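Local atomic coordinates of heptaprenyl diphosphate synthase (HEPPP synthase) subunit 1 family protein (Staphylococcus aureus, PDB entry 5H9D), a protein that probably acts as one subunit of a two-chain heptaprenyl diphosphate synthase, paired with a farnesyl pyrophosphate synthetase chain to build a long prenyl diphosphate. Residues R56-I61 with I73-S78; L49-S54 with A79-L84. All blocks are in the same frame, centred on the assembly; numbering follows the deposited sequence.

In the fold
Interactions 1 and 2 are two consecutive levels of one helix pair. Helix 43-65 supplies 49-54 and 56-61. Helix 70-88 supplies 73-78 and 79-84. The helices run antiparallel, so 56-61 with 73-78 lies nearer the turn between them, and 49-54 with 79-84 encloses it along the chain. The centres of the two contacts lie about 10 Å apart, and about 11 and 10 Å from the centre of the chain. They meet where Ser54 and Thr50 pack on Gly74, Ile77 and Ser78. Both helices carry residues that touch the farnesyl pyrophosphate synthetase chain, so the hairpin joins the chain's interior to the subunit interface.

Interaction 1 of 2, residues R56-I61 with I73-S78; sequences RHLDDI and IGDLIS
The imidazole of His57 meets Gly74 with its edge. Gly74 N lies close to the ring plane, 3.8 Å from His57 CD2. Ile73 reaches the same ring obliquely, with its CG2 4.1 Å from His57 NE2. The ring points at the other helix because CG is anti to the backbone N (chi1 -167°). Leu58 works beside it. Its CD2 methyl rests 3.9 Å from Gly74 CA, where no side chain stands in the way. The same methyl comes to 4.2 Å from Asp75 OD2. That carboxylate oxygen has its polar partner elsewhere: it is hydrogen-bonded to His81 of the farnesyl pyrophosphate synthetase chain.

Helices 43-65 and 70-88 form an antiparallel hairpin here. Over these segments the axes approach to 9.1 Å at 168°. Leu58 and Gly74 are the closest residues by backbone, with CA atoms 5.6 Å apart. Leu58 also packs on Ile71 and on Asn111 of the farnesyl pyrophosphate synthetase chain, while Ile73 touches Leu145 of that chain.

No hydrogen bond or salt bridge crosses between the segments. The helices are held here by van der Waals contact of a leucine methyl and an imidazole edge with a glycine backbone, and of Ile73 with the imidazole. The polar link of Asp75 belongs instead to the junction between the two subunits.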
loop_
_atom_site.group_PDB
_atom_site.type_symbol
_atom_site.label_atom_id
_atom_site.label_comp_id
_atom_site.label_asym_id
_atom_site.label_seq_id
_atom_site.Cartn_x
_atom_site.Cartn_y
_atom_site.Cartn_z
ATOM N N ARG C 56 -3.461 6.673 14.556
ATOM C CA ARG C 56 -2.893 7.679 15.463
ATOM C C ARG C 56 -1.379 7.847 15.255
ATOM O O ARG C 56 -0.818 8.919 15.540
ATOM C CB ARG C 56 -3.190 7.321 16.920
ATOM C CG ARG C 56 -2.598 8.320 17.901
ATOM C CD ARG C 56 -3.022 8.077 19.349
ATOM N NE ARG C 56 -4.472 7.939 19.481
ATOM C CZ ARG C 56 -5.105 6.770 19.483
ATOM N NH1 ARG C 56 -4.404 5.645 19.369
ATOM N NH2 ARG C 56 -6.433 6.729 19.577
ATOM N N HIS C 57 -0.726 6.788 14.748
ATOM C CA HIS C 57 0.708 6.827 14.490
ATOM C C HIS C 57 1.000 7.708 13.302
ATOM O O HIS C 57 1.892 8.536 13.354
ATOM C CB HIS C 57 1.265 5.437 14.237
ATOM C CG HIS C 57 2.764 5.378 14.270
ATOM N ND1 HIS C 57 3.504 5.943 15.286
ATOM C CD2 HIS C 57 3.659 4.795 13.439
ATOM C CE1 HIS C 57 4.788 5.711 15.084
ATOM N NE2 HIS C 57 4.908 5.013 13.969
ATOM N N LEU C 58 0.227 7.544 12.236
ATOM C CA LEU C 58 0.410 8.359 11.036
ATOM C C LEU C 58 0.015 9.797 11.343
ATOM O O LEU C 58 0.554 10.741 10.762
ATOM C CB LEU C 58 -0.424 7.797 9.859
ATOM C CG LEU C 58 -0.115 6.357 9.390
ATOM C CD1 LEU C 58 -1.275 5.792 8.658
ATOM C CD2 LEU C 58 1.120 6.312 8.524
ATOM N N ASP C 59 -0.929 9.971 12.256
ATOM C CA ASP C 59 -1.331 11.321 12.618
ATOM C C ASP C 59 -0.127 12.029 13.179
ATOM O O ASP C 59 0.266 13.096 12.711
ATOM C CB ASP C 59 -2.404 11.303 13.690
ATOM C CG ASP C 59 -3.794 11.348 13.118
ATOM O OD1 ASP C 59 -3.966 12.034 12.083
ATOM O OD2 ASP C 59 -4.703 10.718 13.710
ATOM N N ASP C 60 0.458 11.385 14.183
ATOM C CA ASP C 60 1.624 11.874 14.908
ATOM C C ASP C 60 2.861 12.203 14.105
ATOM O O ASP C 60 3.600 13.106 14.465
ATOM C CB ASP C 60 2.003 10.873 16.001
ATOM C CG ASP C 60 0.943 10.776 17.080
ATOM O OD1 ASP C 60 0.216 11.784 17.280
ATOM O OD2 ASP C 60 0.838 9.713 17.732
ATOM N N ILE C 61 3.106 11.459 13.036
ATOM C CA ILE C 61 4.273 11.693 12.212
ATOM C C ILE C 61 4.418 13.160 11.798
ATOM O O ILE C 61 5.513 13.706 11.811
ATOM C CB ILE C 61 4.231 10.750 10.979
ATOM C CG1 ILE C 61 4.625 9.332 11.435
ATOM C CG2 ILE C 61 5.131 11.269 9.856
ATOM C CD1 ILE C 61 4.152 8.230 10.521
ATOM N N ILE C 73 5.932 2.203 8.860
ATOM C CA ILE C 73 5.603 1.517 10.093
ATOM C C ILE C 73 4.101 1.618 10.279
ATOM O O ILE C 73 3.423 0.614 10.483
ATOM C CB ILE C 73 6.265 2.204 11.284
ATOM C CG1 ILE C 73 7.755 2.372 11.020
ATOM C CG2 ILE C 73 6.051 1.394 12.526
ATOM C CD1 ILE C 73 8.525 1.077 11.025
ATOM N N GLY C 74 3.589 2.840 10.193
ATOM C CA GLY C 74 2.169 3.056 10.376
ATOM C C GLY C 74 1.343 2.253 9.414
ATOM O O GLY C 74 0.245 1.831 9.748
ATOM N N ASP C 75 1.875 2.046 8.214
ATOM C CA ASP C 75 1.185 1.288 7.188
ATOM C C ASP C 75 1.305 -0.229 7.343
ATOM O O ASP C 75 0.440 -0.988 6.895
ATOM C CB ASP C 75 1.683 1.730 5.825
ATOM C CG ASP C 75 1.093 3.070 5.396
ATOM O OD1 ASP C 75 -0.160 3.201 5.366
ATOM O OD2 ASP C 75 1.880 3.986 5.084
ATOM N N LEU C 76 2.380 -0.679 7.976
ATOM C CA LEU C 76 2.552 -2.106 8.211
ATOM C C LEU C 76 1.497 -2.512 9.243
ATOM O O LEU C 76 0.825 -3.528 9.108
ATOM C CB LEU C 76 3.950 -2.396 8.782
ATOM C CG LEU C 76 4.183 -3.838 9.248
ATOM C CD1 LEU C 76 4.230 -4.743 8.087
ATOM C CD2 LEU C 76 5.455 -3.900 10.018
ATOM N N ILE C 77 1.382 -1.697 10.283
ATOM C CA ILE C 77 0.434 -1.927 11.353
ATOM C C ILE C 77 -0.962 -1.919 10.746
ATOM O O ILE C 77 -1.882 -2.639 11.170
ATOM C CB ILE C 77 0.585 -0.834 12.420
ATOM C CG1 ILE C 77 2.030 -0.859 12.935
ATOM C CG2 ILE C 77 -0.383 -1.066 13.567
ATOM C CD1 ILE C 77 2.365 0.196 13.981
ATOM N N SER C 78 -1.102 -1.121 9.704
ATOM C CA SER C 78 -2.380 -1.007 9.036
ATOM C C SER C 78 -2.649 -2.258 8.229
ATOM O O SER C 78 -3.755 -2.778 8.247
ATOM C CB SER C 78 -2.380 0.230 8.158
ATOM O OG SER C 78 -3.666 0.418 7.641
#

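Interaction 2 of 2, residues L49-S54 with A79-L84; sequences LTIDTS and AHFYTL
Ile51 lies over one face of the Phe81 ring. Its CG1 sits 4.1 Å from the ring centroid and 11° off the normal, a CH-pi contact. Ile51 CG1 is anti to the backbone N (chi1 -171°), which carries that branch over the ring centre. Ile51 CG2 lies toward the rim instead, 3.4 Å from Phe81 CE1. Phe81 CG is likewise anti to its own backbone N, which carries the ring toward helix 43-65, and chi2 of 89° sets its face to the isoleucine. Ile97 and Ile101 of helix 91-112 pack on the same phenylalanine, so the aromatic ring links three helices.

Thr50 uses its two branches separately. The CG2 methyl faces the backbone of helix 70-88, 4.2 Å from Phe81 N, and meets the His80 ring obliquely. The hydroxyl branch crosses Leu84, with Thr50 OG1 3.6 Å from Leu84 CD2. Leu84 CD2 also lies over one face of the His80 ring, toward its rim.

The two segments belong to an antiparallel helical hairpin in an all-helical chain of the terpene synthase clan. Their axes come to 8.8 Å. Thr50 and Phe81 are opposed in the backbone, with CA atoms 5.8 Å apart.

No hydrogen bond joins the segments. The hydroxyl of Thr53 turns back to its own helix, where OG1 donates to Leu49 O. Helix 4-15 covers this side through Leu8, which touches Thr50 and Thr53, and Gln11, which touches Leu84. Tyr82 OH is hydrogen-bonded to His130 of the farnesyl pyrophosphate synthetase chain.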
loop_
_atom_site.group_PDB
_atom_site.type_symbol
_atom_site.label_atom_id
_atom_site.label_comp_id
_atom_site.label_asym_id
_atom_site.label_seq_id
_atom_site.Cartn_x
_atom_site.Cartn_y
_atom_site.Cartn_z
ATOM N N LEU C 49 -8.141 -2.230 18.028
ATOM C CA LEU C 49 -7.057 -1.490 18.675
ATOM C C LEU C 49 -5.885 -1.235 17.676
ATOM O O LEU C 49 -5.159 -0.229 17.789
ATOM C CB LEU C 49 -6.582 -2.248 19.930
ATOM C CG LEU C 49 -5.438 -1.630 20.763
ATOM C CD1 LEU C 49 -5.828 -0.270 21.407
ATOM C CD2 LEU C 49 -5.049 -2.631 21.817
ATOM N N THR C 50 -5.737 -2.123 16.685
ATOM C CA THR C 50 -4.683 -1.978 15.670
ATOM C C THR C 50 -4.956 -0.847 14.678
ATOM O O THR C 50 -4.070 -0.053 14.363
ATOM C CB THR C 50 -4.518 -3.231 14.808
ATOM O OG1 THR C 50 -4.683 -4.399 15.612
ATOM C CG2 THR C 50 -3.140 -3.247 14.180
ATOM N N ILE C 51 -6.173 -0.786 14.155
ATOM C CA ILE C 51 -6.461 0.264 13.209
ATOM C C ILE C 51 -6.416 1.629 13.908
ATOM O O ILE C 51 -6.047 2.635 13.299
ATOM C CB ILE C 51 -7.798 0.016 12.472
ATOM C CG1 ILE C 51 -7.934 1.028 11.341
ATOM C CG2 ILE C 51 -8.958 0.085 13.398
ATOM C CD1 ILE C 51 -6.881 0.871 10.274
ATOM N N ASP C 52 -6.744 1.645 15.197
ATOM C CA ASP C 52 -6.702 2.863 15.990
ATOM C C ASP C 52 -5.230 3.267 16.159
ATOM O O ASP C 52 -4.885 4.464 16.205
ATOM C CB ASP C 52 -7.350 2.602 17.365
ATOM C CG ASP C 52 -7.198 3.793 18.349
ATOM O OD1 ASP C 52 -6.223 3.808 19.132
ATOM O OD2 ASP C 52 -8.053 4.718 18.344
ATOM N N THR C 53 -4.364 2.255 16.230
ATOM C CA THR C 53 -2.926 2.457 16.411
ATOM C C THR C 53 -2.222 3.027 15.171
ATOM O O THR C 53 -1.507 4.038 15.257
ATOM C CB THR C 53 -2.219 1.120 16.830
ATOM O OG1 THR C 53 -2.810 0.615 18.030
ATOM C CG2 THR C 53 -0.750 1.343 17.084
ATOM N N SER C 54 -2.402 2.392 14.019
ATOM C CA SER C 54 -1.744 2.908 12.829
ATOM C C SER C 54 -2.203 4.342 12.594
ATOM O O SER C 54 -1.374 5.262 12.493
ATOM C CB SER C 54 -2.042 2.027 11.619
ATOM O OG SER C 54 -3.426 1.777 11.489
ATOM N N ALA C 79 -1.634 -2.740 7.522
ATOM C CA ALA C 79 -1.792 -3.947 6.726
ATOM C C ALA C 79 -2.027 -5.080 7.720
ATOM O O ALA C 79 -2.796 -6.010 7.462
ATOM C CB ALA C 79 -0.544 -4.204 5.883
ATOM N N HIS C 80 -1.382 -4.983 8.876
ATOM C CA HIS C 80 -1.561 -5.998 9.885
ATOM C C HIS C 80 -3.044 -6.092 10.231
ATOM O O HIS C 80 -3.595 -7.181 10.328
ATOM C CB HIS C 80 -0.741 -5.675 11.134
ATOM C CG HIS C 80 -0.920 -6.680 12.231
ATOM N ND1 HIS C 80 -1.498 -7.915 12.015
ATOM C CD2 HIS C 80 -0.615 -6.631 13.549
ATOM C CE1 HIS C 80 -1.543 -8.582 13.153
ATOM N NE2 HIS C 80 -1.015 -7.827 14.099
ATOM N N PHE C 81 -3.679 -4.940 10.399
ATOM C CA PHE C 81 -5.105 -4.862 10.711
ATOM C C PHE C 81 -5.995 -5.688 9.788
ATOM O O PHE C 81 -7.029 -6.196 10.225
ATOM C CB PHE C 81 -5.569 -3.395 10.648
ATOM C CG PHE C 81 -7.081 -3.213 10.580
ATOM C CD1 PHE C 81 -7.845 -3.113 11.746
ATOM C CD2 PHE C 81 -7.729 -3.087 9.349
ATOM C CE1 PHE C 81 -9.212 -2.885 11.689
ATOM C CE2 PHE C 81 -9.096 -2.858 9.284
ATOM C CZ PHE C 81 -9.840 -2.755 10.464
ATOM N N TYR C 82 -5.612 -5.811 8.516
ATOM C CA TYR C 82 -6.438 -6.543 7.555
ATOM C C TYR C 82 -6.216 -8.060 7.557
ATOM O O TYR C 82 -7.153 -8.833 7.330
ATOM C CB TYR C 82 -6.262 -5.903 6.156
ATOM C CG TYR C 82 -6.918 -6.583 4.950
ATOM C CD1 TYR C 82 -8.156 -7.247 5.038
ATOM C CD2 TYR C 82 -6.326 -6.482 3.689
ATOM C CE1 TYR C 82 -8.773 -7.776 3.897
ATOM C CE2 TYR C 82 -6.937 -7.002 2.550
ATOM C CZ TYR C 82 -8.151 -7.642 2.654
ATOM O OH TYR C 82 -8.712 -8.110 1.483
ATOM N N THR C 83 -4.990 -8.496 7.820
ATOM C CA THR C 83 -4.739 -9.929 7.886
ATOM C C THR C 83 -5.653 -10.408 8.999
ATOM O O THR C 83 -6.155 -11.529 8.973
ATOM C CB THR C 83 -3.298 -10.225 8.275
ATOM O OG1 THR C 83 -2.902 -9.336 9.326
ATOM C CG2 THR C 83 -2.382 -10.048 7.081
ATOM N N LEU C 84 -5.852 -9.506 9.960
ATOM C CA LEU C 84 -6.691 -9.681 11.137
ATOM C C LEU C 84 -8.174 -9.657 10.743
ATOM O O LEU C 84 -8.952 -10.479 11.218
ATOM C CB LEU C 84 -6.399 -8.564 12.129
ATOM C CG LEU C 84 -5.935 -8.887 13.551
ATOM C CD1 LEU C 84 -4.903 -10.013 13.553
ATOM C CD2 LEU C 84 -5.360 -7.605 14.170
#